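PDB 4QAN: uncharacterized protein from Ruminococcus gnavus, which is of unknown function, has a cystatin-like fold that makes it a divergent member of the NTF2-like superfamily, and can bind a magnesium ion. Local coordinates for residues A[302-307]-A[330-335]; A[320-325]-A[339-344]. One frame throughout, in Å; residues are numbered along the deposited sequence. Where two conformers were deposited one is given.

Interaction 1 of 2, residues A[302-307]-A[330-335]; sequences MVYLDL and SYNGKN
Ser330 N gives its hydrogen to Asp306 O at 2.7 Å, and Asp306 N returns one to Ser330 O at 2.8 Å, an antiparallel hydrogen-bonded pair. Two residues further along, Asn332 N points almost straight at Tyr304 O (3.1 Å, 177° at the hydrogen), though it sits well above the carbonyl plane. These bonds tie the start of strand 305-314 to the end of strand 322-331, where a type I' turn (Tyr331 to Lys334) follows.

Tyr331 does most of the side-chain work. With CG anti to the backbone N (chi1 174°), its ring lies where Leu305 CB meets an edge in plane, and Leu305 CD1 packs on Tyr331 CB at 3.7 Å. Selenomethionine Met302 bends at chi2 and brings CE to within 3.6 Å of Tyr331 CE1, while SE lies obliquely 5.0 Å from the Tyr331 ring centroid, a Met-aromatic contact. Over the ring centre, 3.2 Å above the plane, sits ND2 of Asn332, whose hydrogen bond goes to Tyr301 O. With Tyr331 cut back to an alanine, Met302 and Leu305 would probably lose the aromatic surface they pack on, and the Asn332 amide the ring face beneath ND2, though not its bond to Tyr301.

Leu271 and Leu275 of helix 254-275 also touch Met302. Backbone bonds thus set the strand pairing, while apolar and aromatic contacts join this sheet corner to the helix.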
HETATM    1  N   MSE A 302     -13.442 -15.825   0.522  1.00 30.08           N
HETATM    2  CA  MSE A 302     -14.064 -14.565   0.137  1.00 29.25           C
HETATM    3  C   MSE A 302     -15.080 -14.755  -0.974  1.00 30.97           C
HETATM    4  O   MSE A 302     -15.969 -13.922  -1.163  1.00 30.46           O
HETATM    5  CB  MSE A 302     -13.012 -13.528  -0.291  1.00 27.79           C
HETATM    6  CG  MSE A 302     -12.171 -13.055   0.882  1.00 26.65           C
HETATM    7 SE   MSE A 302     -13.320 -12.076   2.157  0.75 22.50          SE
HETATM    8  CE  MSE A 302     -12.261 -12.550   3.731  1.00 29.17           C
ATOM      9  N   VAL A 303     -14.975 -15.849  -1.718  1.00 35.30           N
ATOM     10  CA  VAL A 303     -15.977 -16.153  -2.723  1.00 37.00           C
ATOM     11  C   VAL A 303     -17.353 -16.432  -2.083  1.00 36.74           C
ATOM     12  O   VAL A 303     -18.372 -16.404  -2.761  1.00 37.11           O
ATOM     13  CB  VAL A 303     -15.532 -17.317  -3.614  1.00 39.06           C
ATOM     14  CG1 VAL A 303     -15.545 -18.628  -2.864  1.00 40.66           C
ATOM     15  CG2 VAL A 303     -16.427 -17.407  -4.832  1.00 48.09           C
ATOM     16  N   TYR A 304     -17.375 -16.703  -0.786  1.00 35.59           N
ATOM     17  CA  TYR A 304     -18.628 -16.887  -0.060  1.00 37.36           C
ATOM     18  C   TYR A 304     -18.901 -15.750   0.903  1.00 35.87           C
ATOM     19  O   TYR A 304     -19.635 -15.913   1.868  1.00 38.96           O
ATOM     20  CB  TYR A 304     -18.631 -18.238   0.662  1.00 41.76           C
ATOM     21  CG  TYR A 304     -18.486 -19.392  -0.301  1.00 48.65           C
ATOM     22  CD1 TYR A 304     -19.412 -19.576  -1.334  1.00 48.68           C
ATOM     23  CD2 TYR A 304     -17.435 -20.301  -0.187  1.00 53.40           C
ATOM     24  CE1 TYR A 304     -19.288 -20.617  -2.225  1.00 52.86           C
ATOM     25  CE2 TYR A 304     -17.313 -21.356  -1.074  1.00 55.44           C
ATOM     26  CZ  TYR A 304     -18.240 -21.504  -2.089  1.00 59.19           C
ATOM     27  OH  TYR A 304     -18.131 -22.538  -2.982  1.00 75.87           O
ATOM     28  N   LEU A 305     -18.327 -14.585   0.632  1.00 34.81           N
ATOM     29  CA  LEU A 305     -18.790 -13.386   1.283  1.00 37.39           C
ATOM     30  C   LEU A 305     -19.979 -12.889   0.481  1.00 39.11           C
ATOM     31  O   LEU A 305     -19.815 -12.440  -0.654  1.00 35.46           O
ATOM     32  CB  LEU A 305     -17.711 -12.323   1.338  1.00 37.05           C
ATOM     33  CG  LEU A 305     -18.190 -11.011   1.940  1.00 33.50           C
ATOM     34  CD1 LEU A 305     -18.387 -11.192   3.424  1.00 38.06           C
ATOM     35  CD2 LEU A 305     -17.199  -9.911   1.650  1.00 31.66           C
ATOM     36  N   ASP A 306     -21.165 -12.991   1.083  1.00 38.47           N
ATOM     37  CA  ASP A 306     -22.408 -12.585   0.457  1.00 39.76           C
ATOM     38  C   ASP A 306     -23.052 -11.433   1.176  1.00 36.90           C
ATOM     39  O   ASP A 306     -23.122 -11.387   2.405  1.00 33.62           O
ATOM     40  CB  ASP A 306     -23.410 -13.734   0.454  1.00 48.63           C
ATOM     41  CG  ASP A 306     -23.178 -14.706  -0.678  1.00 57.97           C
ATOM     42  OD1 ASP A 306     -23.140 -14.248  -1.838  1.00 58.24           O
ATOM     43  OD2 ASP A 306     -23.043 -15.921  -0.402  1.00 67.74           O
ATOM     44  N   LEU A 307     -23.560 -10.517   0.376  1.00 37.42           N
ATOM     45  CA  LEU A 307     -24.364  -9.435   0.859  1.00 36.91           C
ATOM     46  C   LEU A 307     -25.831  -9.929   0.948  1.00 37.40           C
ATOM     47  O   LEU A 307     -26.394 -10.413  -0.021  1.00 37.69           O
ATOM     48  CB  LEU A 307     -24.198  -8.284  -0.135  1.00 38.71           C
ATOM     49  CG  LEU A 307     -24.291  -6.831   0.291  1.00 37.34           C
ATOM     50  CD1 LEU A 307     -23.388  -6.491   1.460  1.00 35.18           C
ATOM     51  CD2 LEU A 307     -23.941  -6.000  -0.928  1.00 37.76           C
ATOM     52  N   SER A 330     -23.499 -12.458   4.876  1.00 35.98           N
ATOM     53  CA  SER A 330     -23.146 -13.795   5.324  1.00 35.76           C
ATOM     54  C   SER A 330     -21.745 -14.059   4.796  1.00 34.84           C
ATOM     55  O   SER A 330     -21.528 -14.113   3.581  1.00 37.10           O
ATOM     56  CB  SER A 330     -24.118 -14.855   4.785  1.00 35.63           C
ATOM     57  OG  SER A 330     -23.613 -16.175   4.990  1.00 35.03           O
ATOM     58  N   TYR A 331     -20.791 -14.190   5.709  1.00 35.09           N
ATOM     59  CA  TYR A 331     -19.448 -14.625   5.365  1.00 35.35           C
ATOM     60  C   TYR A 331     -19.336 -16.074   5.778  1.00 35.00           C
ATOM     61  O   TYR A 331     -19.164 -16.369   6.959  1.00 37.80           O
ATOM     62  CB  TYR A 331     -18.365 -13.808   6.089  1.00 33.66           C
ATOM     63  CG  TYR A 331     -16.971 -14.357   5.833  1.00 37.09           C
ATOM     64  CD1 TYR A 331     -16.375 -14.220   4.578  1.00 35.72           C
ATOM     65  CD2 TYR A 331     -16.262 -15.046   6.818  1.00 35.57           C
ATOM     66  CE1 TYR A 331     -15.113 -14.722   4.323  1.00 34.91           C
ATOM     67  CE2 TYR A 331     -14.996 -15.557   6.559  1.00 35.57           C
ATOM     68  CZ  TYR A 331     -14.428 -15.389   5.309  1.00 35.75           C
ATOM     69  OH  TYR A 331     -13.175 -15.900   5.014  1.00 37.90           O
ATOM     70  N   ASN A 332     -19.434 -16.973   4.810  1.00 37.88           N
ATOM     71  CA  ASN A 332     -19.412 -18.421   5.070  1.00 39.86           C
ATOM     72  C   ASN A 332     -20.362 -18.837   6.189  1.00 41.61           C
ATOM     73  O   ASN A 332     -20.036 -19.685   7.026  1.00 48.41           O
ATOM     74  CB  ASN A 332     -17.987 -18.895   5.353  1.00 40.92           C
ATOM     75  CG  ASN A 332     -17.087 -18.739   4.147  1.00 44.11           C
ATOM     76  OD1 ASN A 332     -16.782 -19.711   3.444  1.00 40.33           O
ATOM     77  ND2 ASN A 332     -16.703 -17.496   3.862  1.00 45.05           N
ATOM     78  N   GLY A 333     -21.541 -18.227   6.185  1.00 38.49           N
ATOM     79  CA  GLY A 333     -22.619 -18.600   7.084  1.00 39.42           C
ATOM     80  C   GLY A 333     -22.667 -17.822   8.375  1.00 38.47           C
ATOM     81  O   GLY A 333     -23.602 -17.992   9.157  1.00 40.37           O
ATOM     82  N   LYS A 334     -21.657 -17.001   8.631  1.00 37.61           N
ATOM     83  CA  LYS A 334     -21.675 -16.114   9.790  1.00 41.83           C
ATOM     84  C   LYS A 334     -22.056 -14.736   9.321  1.00 37.90           C
ATOM     85  O   LYS A 334     -21.597 -14.291   8.275  1.00 39.28           O
ATOM     86  CB  LYS A 334     -20.325 -16.104  10.510  1.00 46.07           C
ATOM     87  CG  LYS A 334     -20.000 -17.458  11.127  1.00 55.39           C
ATOM     88  CD  LYS A 334     -18.826 -17.409  12.089  1.00 62.44           C
ATOM     89  CE  LYS A 334     -18.771 -18.671  12.943  1.00 70.54           C
ATOM     90  NZ  LYS A 334     -17.720 -18.595  13.990  1.00 75.46           N
ATOM     91  N   ASN A 335     -22.912 -14.080  10.095  1.00 39.49           N
ATOM     92  CA  ASN A 335     -23.512 -12.801   9.724  1.00 38.75           C
ATOM     93  C   ASN A 335     -22.810 -11.626  10.355  1.00 41.41           C
ATOM     94  O   ASN A 335     -22.496 -11.648  11.550  1.00 41.58           O
ATOM     95  CB  ASN A 335     -24.978 -12.769  10.132  1.00 41.29           C
ATOM     96  CG  ASN A 335     -25.760 -13.880   9.500  1.00 43.13           C
ATOM     97  OD1 ASN A 335     -26.331 -14.726  10.190  1.00 44.13           O
ATOM     98  ND2 ASN A 335     -25.761 -13.912   8.174  1.00 40.27           N
TER

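Interaction 2 of 2, residues A[320-325]-A[339-344]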
ATOM      1  N   GLU A 320     -27.890  15.627  -0.058  1.00 46.55           N
ATOM      2  CA  GLU A 320     -28.373  15.163  -1.353  0.50 47.67           C
ATOM      3  C   GLU A 320     -27.275  14.392  -2.099  1.00 45.97           C
ATOM      4  O   GLU A 320     -27.583  13.584  -2.984  1.00 46.62           O
ATOM      5  CB  GLU A 320     -28.929  16.316  -2.199  0.50 51.50           C
ATOM      6  CG  GLU A 320     -30.118  15.909  -3.067  0.50 53.96           C
ATOM      7  CD  GLU A 320     -31.448  15.995  -2.331  0.50 57.83           C
ATOM      8  OE1 GLU A 320     -31.487  15.734  -1.109  0.50 56.89           O
ATOM      9  OE2 GLU A 320     -32.462  16.335  -2.981  0.50 63.33           O
ATOM     10  N   THR A 321     -26.017  14.589  -1.707  1.00 42.97           N
ATOM     11  CA  THR A 321     -24.893  13.924  -2.375  1.00 42.85           C
ATOM     12  C   THR A 321     -24.086  12.911  -1.538  1.00 41.41           C
ATOM     13  O   THR A 321     -23.288  12.141  -2.102  1.00 40.95           O
ATOM     14  CB  THR A 321     -23.934  14.967  -2.966  1.00 44.40           C
ATOM     15  OG1 THR A 321     -23.424  15.806  -1.927  1.00 46.78           O
ATOM     16  CG2 THR A 321     -24.659  15.830  -4.011  1.00 49.30           C
ATOM     17  N   VAL A 322     -24.282  12.894  -0.220  1.00 39.48           N
ATOM     18  CA  VAL A 322     -23.600  11.926   0.630  1.00 37.88           C
ATOM     19  C   VAL A 322     -24.578  11.160   1.517  1.00 37.05           C
ATOM     20  O   VAL A 322     -25.373  11.751   2.234  1.00 37.73           O
ATOM     21  CB  VAL A 322     -22.454  12.586   1.426  1.00 41.71           C
ATOM     22  CG1 VAL A 322     -21.911  11.667   2.507  1.00 40.55           C
ATOM     23  CG2 VAL A 322     -21.322  12.930   0.462  1.00 44.86           C
ATOM     24  N   LYS A 323     -24.517   9.832   1.434  1.00 36.00           N
ATOM     25  CA  LYS A 323     -25.451   8.970   2.139  1.00 36.54           C
ATOM     26  C   LYS A 323     -24.779   7.784   2.821  1.00 34.81           C
ATOM     27  O   LYS A 323     -23.850   7.178   2.280  1.00 36.15           O
ATOM     28  CB  LYS A 323     -26.522   8.481   1.173  1.00 40.07           C
ATOM     29  CG  LYS A 323     -27.316   9.628   0.575  1.00 44.17           C
ATOM     30  CD  LYS A 323     -28.562   9.168  -0.155  1.00 45.67           C
ATOM     31  CE  LYS A 323     -29.331  10.371  -0.687  1.00 49.16           C
ATOM     32  NZ  LYS A 323     -29.970  11.186   0.390  1.00 50.79           N
ATOM     33  N   GLN A 324     -25.260   7.454   4.016  1.00 34.96           N
ATOM     34  CA  GLN A 324     -24.742   6.317   4.761  1.00 34.04           C
ATOM     35  C   GLN A 324     -25.643   5.095   4.615  1.00 35.91           C
ATOM     36  O   GLN A 324     -26.877   5.185   4.667  1.00 33.52           O
ATOM     37  CB  GLN A 324     -24.584   6.667   6.232  1.00 33.66           C
ATOM     38  CG  GLN A 324     -23.397   7.556   6.510  1.00 33.86           C
ATOM     39  CD  GLN A 324     -23.323   7.966   7.965  1.00 35.79           C
ATOM     40  OE1 GLN A 324     -23.168   7.128   8.853  1.00 37.19           O
ATOM     41  NE2 GLN A 324     -23.426   9.255   8.215  1.00 35.95           N
ATOM     42  N   TYR A 325     -24.999   3.950   4.439  1.00 34.12           N
ATOM     43  CA  TYR A 325     -25.692   2.706   4.206  1.00 37.15           C
ATOM     44  C   TYR A 325     -25.033   1.630   5.057  1.00 39.33           C
ATOM     45  O   TYR A 325     -23.825   1.681   5.291  1.00 39.69           O
ATOM     46  CB  TYR A 325     -25.617   2.346   2.704  1.00 34.41           C
ATOM     47  CG  TYR A 325     -26.660   3.051   1.863  1.00 35.84           C
ATOM     48  CD1 TYR A 325     -26.458   4.353   1.390  1.00 33.80           C
ATOM     49  CD2 TYR A 325     -27.868   2.417   1.551  1.00 36.06           C
ATOM     50  CE1 TYR A 325     -27.428   5.000   0.640  1.00 34.05           C
ATOM     51  CE2 TYR A 325     -28.836   3.056   0.798  1.00 38.47           C
ATOM     52  CZ  TYR A 325     -28.615   4.348   0.349  1.00 39.13           C
ATOM     53  OH  TYR A 325     -29.595   4.966  -0.402  1.00 42.09           O
ATOM     54  N   GLY A 339     -20.536  -0.671   7.698  1.00 29.43           N
ATOM     55  CA  GLY A 339     -21.032   0.628   7.288  1.00 32.24           C
ATOM     56  C   GLY A 339     -20.329   1.203   6.077  1.00 30.71           C
ATOM     57  O   GLY A 339     -19.128   1.003   5.888  1.00 33.52           O
ATOM     58  N   TYR A 340     -21.095   1.917   5.259  1.00 31.35           N
ATOM     59  CA  TYR A 340     -20.582   2.619   4.085  1.00 31.44           C
ATOM     60  C   TYR A 340     -21.034   4.060   4.109  1.00 31.81           C
ATOM     61  O   TYR A 340     -22.095   4.384   4.640  1.00 31.01           O
ATOM     62  CB  TYR A 340     -21.116   1.996   2.798  1.00 31.10           C
ATOM     63  CG  TYR A 340     -20.623   0.609   2.502  1.00 27.69           C
ATOM     64  CD1 TYR A 340     -21.237  -0.502   3.071  1.00 27.76           C
ATOM     65  CD2 TYR A 340     -19.564   0.408   1.641  1.00 26.90           C
ATOM     66  CE1 TYR A 340     -20.799  -1.776   2.795  1.00 27.46           C
ATOM     67  CE2 TYR A 340     -19.113  -0.856   1.360  1.00 27.69           C
ATOM     68  CZ  TYR A 340     -19.746  -1.950   1.931  1.00 28.07           C
ATOM     69  OH  TYR A 340     -19.288  -3.201   1.647  1.00 29.23           O
ATOM     70  N   THR A 341     -20.209   4.930   3.544  1.00 31.99           N
ATOM     71  CA  THR A 341     -20.607   6.307   3.275  1.00 29.14           C
ATOM     72  C   THR A 341     -20.392   6.435   1.784  1.00 29.80           C
ATOM     73  O   THR A 341     -19.298   6.149   1.294  1.00 29.30           O
ATOM     74  CB  THR A 341     -19.767   7.347   4.052  1.00 29.01           C
ATOM     75  OG1 THR A 341     -19.935   7.165   5.460  1.00 29.56           O
ATOM     76  CG2 THR A 341     -20.186   8.757   3.694  1.00 31.02           C
ATOM     77  N   LEU A 342     -21.443   6.820   1.063  1.00 30.71           N
ATOM     78  CA  LEU A 342     -21.411   6.887  -0.401  1.00 30.57           C
ATOM     79  C   LEU A 342     -21.622   8.304  -0.893  1.00 30.42           C
ATOM     80  O   LEU A 342     -22.366   9.080  -0.261  1.00 29.87           O
ATOM     81  CB  LEU A 342     -22.496   5.987  -0.974  1.00 31.85           C
ATOM     82  CG  LEU A 342     -22.301   4.524  -0.548  1.00 34.50           C
ATOM     83  CD1 LEU A 342     -23.633   3.911  -0.161  1.00 35.77           C
ATOM     84  CD2 LEU A 342     -21.620   3.740  -1.655  1.00 38.77           C
ATOM     85  N   CYS A 343     -20.964   8.636  -2.011  1.00 31.26           N
ATOM     86  CA  CYS A 343     -21.053   9.963  -2.611  1.00 36.09           C
ATOM     87  C   CYS A 343     -21.477   9.895  -4.084  1.00 39.39           C
ATOM     88  O   CYS A 343     -21.034   9.029  -4.852  1.00 37.34           O
ATOM     89  CB  CYS A 343     -19.736  10.735  -2.470  1.00 38.10           C
ATOM     90  SG  CYS A 343     -18.319   9.910  -3.235  1.00 46.51           S
ATOM     91  N   ARG A 344     -22.331  10.846  -4.446  1.00 42.20           N
ATOM     92  CA  ARG A 344     -22.952  10.943  -5.760  1.00 46.40           C
ATOM     93  C   ARG A 344     -22.069  11.782  -6.647  1.00 44.74           C
ATOM     94  O   ARG A 344     -21.874  12.948  -6.376  1.00 45.84           O
ATOM     95  CB  ARG A 344     -24.328  11.607  -5.608  1.00 49.80           C
ATOM     96  CG  ARG A 344     -25.218  11.724  -6.845  1.00 56.41           C
ATOM     97  CD  ARG A 344     -26.556  12.326  -6.414  1.00 64.22           C
ATOM     98  NE  ARG A 344     -27.447  12.725  -7.506  1.00 79.95           N
ATOM     99  CZ  ARG A 344     -28.247  11.908  -8.198  1.00 84.45           C
ATOM    100  NH1 ARG A 344     -28.275  10.600  -7.958  1.00 89.82           N
ATOM    101  NH2 ARG A 344     -29.017  12.405  -9.159  1.00 79.24           N
TER
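Tyr325 and Leu342 cross at about a right angle, with Leu342 CD1 coming obliquely against the ring and reaching Tyr325 CD1 at 3.3 Å, an apolar contact whose shortness is doubtful. Both leave the same face of the sheet as Lys323 and Tyr340, and Pro221 of helix 221-234 touches the pair. Tyr340, with CG anti to the carbonyl carbon (chi1 -67°), directs its ring away from Tyr325, whose O lies at the ring's edge, near its plane. The Tyr340 hydroxyl hydrogen-bonds to that of Tyr329.

The other face carries Val322, Gln324, Thr341 and Cys343. Gln324 and Thr341 lie side by side and point the same way, Gln324 CG 3.6 Å from Thr341 OG1. Their polar ends look beyond the hairpin: Gln324 OE1 accepts from Ala358 N, and Thr341 OG1 is hydrogen-bonded to Ser355 O. Val322 crosses Thr341 obliquely, methyl to methyl, CG1 to CG2 at 3.6 Å, and its CG2 rests beside Cys343 CB.

Between the faces runs an antiparallel ladder. Lys323 and Leu342 exchange bonds, Leu342 N to Lys323 O at 2.7 Å, as do Tyr325 and Tyr340, Tyr340 N to Tyr325 O also 2.7 Å. Arg344 N to Thr321 O (2.8 Å) extends it to the exposed end.

Gln324 lies about 9 Å, side chain to side chain, from Ser360, which binds magnesium in a structure of this protein, though not in this chain. The bonds to Ala358 and Ser355 tie the hairpin to the segment leading there, while the face of Tyr325, Tyr340 and Leu342, mainly aromatic and apolar, packs on helix 221-234.

Both interactions belong to the same mixed sheet and share strands 322-331 and 334-344, yet their centres lie 23 Å apart. Interaction 1 joins strands 305-314 and 322-331 beside the turn that connects strands 322-331 and 334-344; interaction 2 pairs the two arms of that hairpin far from its turn. Neither is wholly core: seven of the twelve touching residues are buried in 320-325 with 339-344, against two of seven in 302-307 with 330-335. The second also has the longer ladder, five backbone bonds to three, and side chains packed on both faces. The first depends more on one tyrosine. Helix 221-234 touches side chains of both, whereas helix 254-275 meets those of interaction 1.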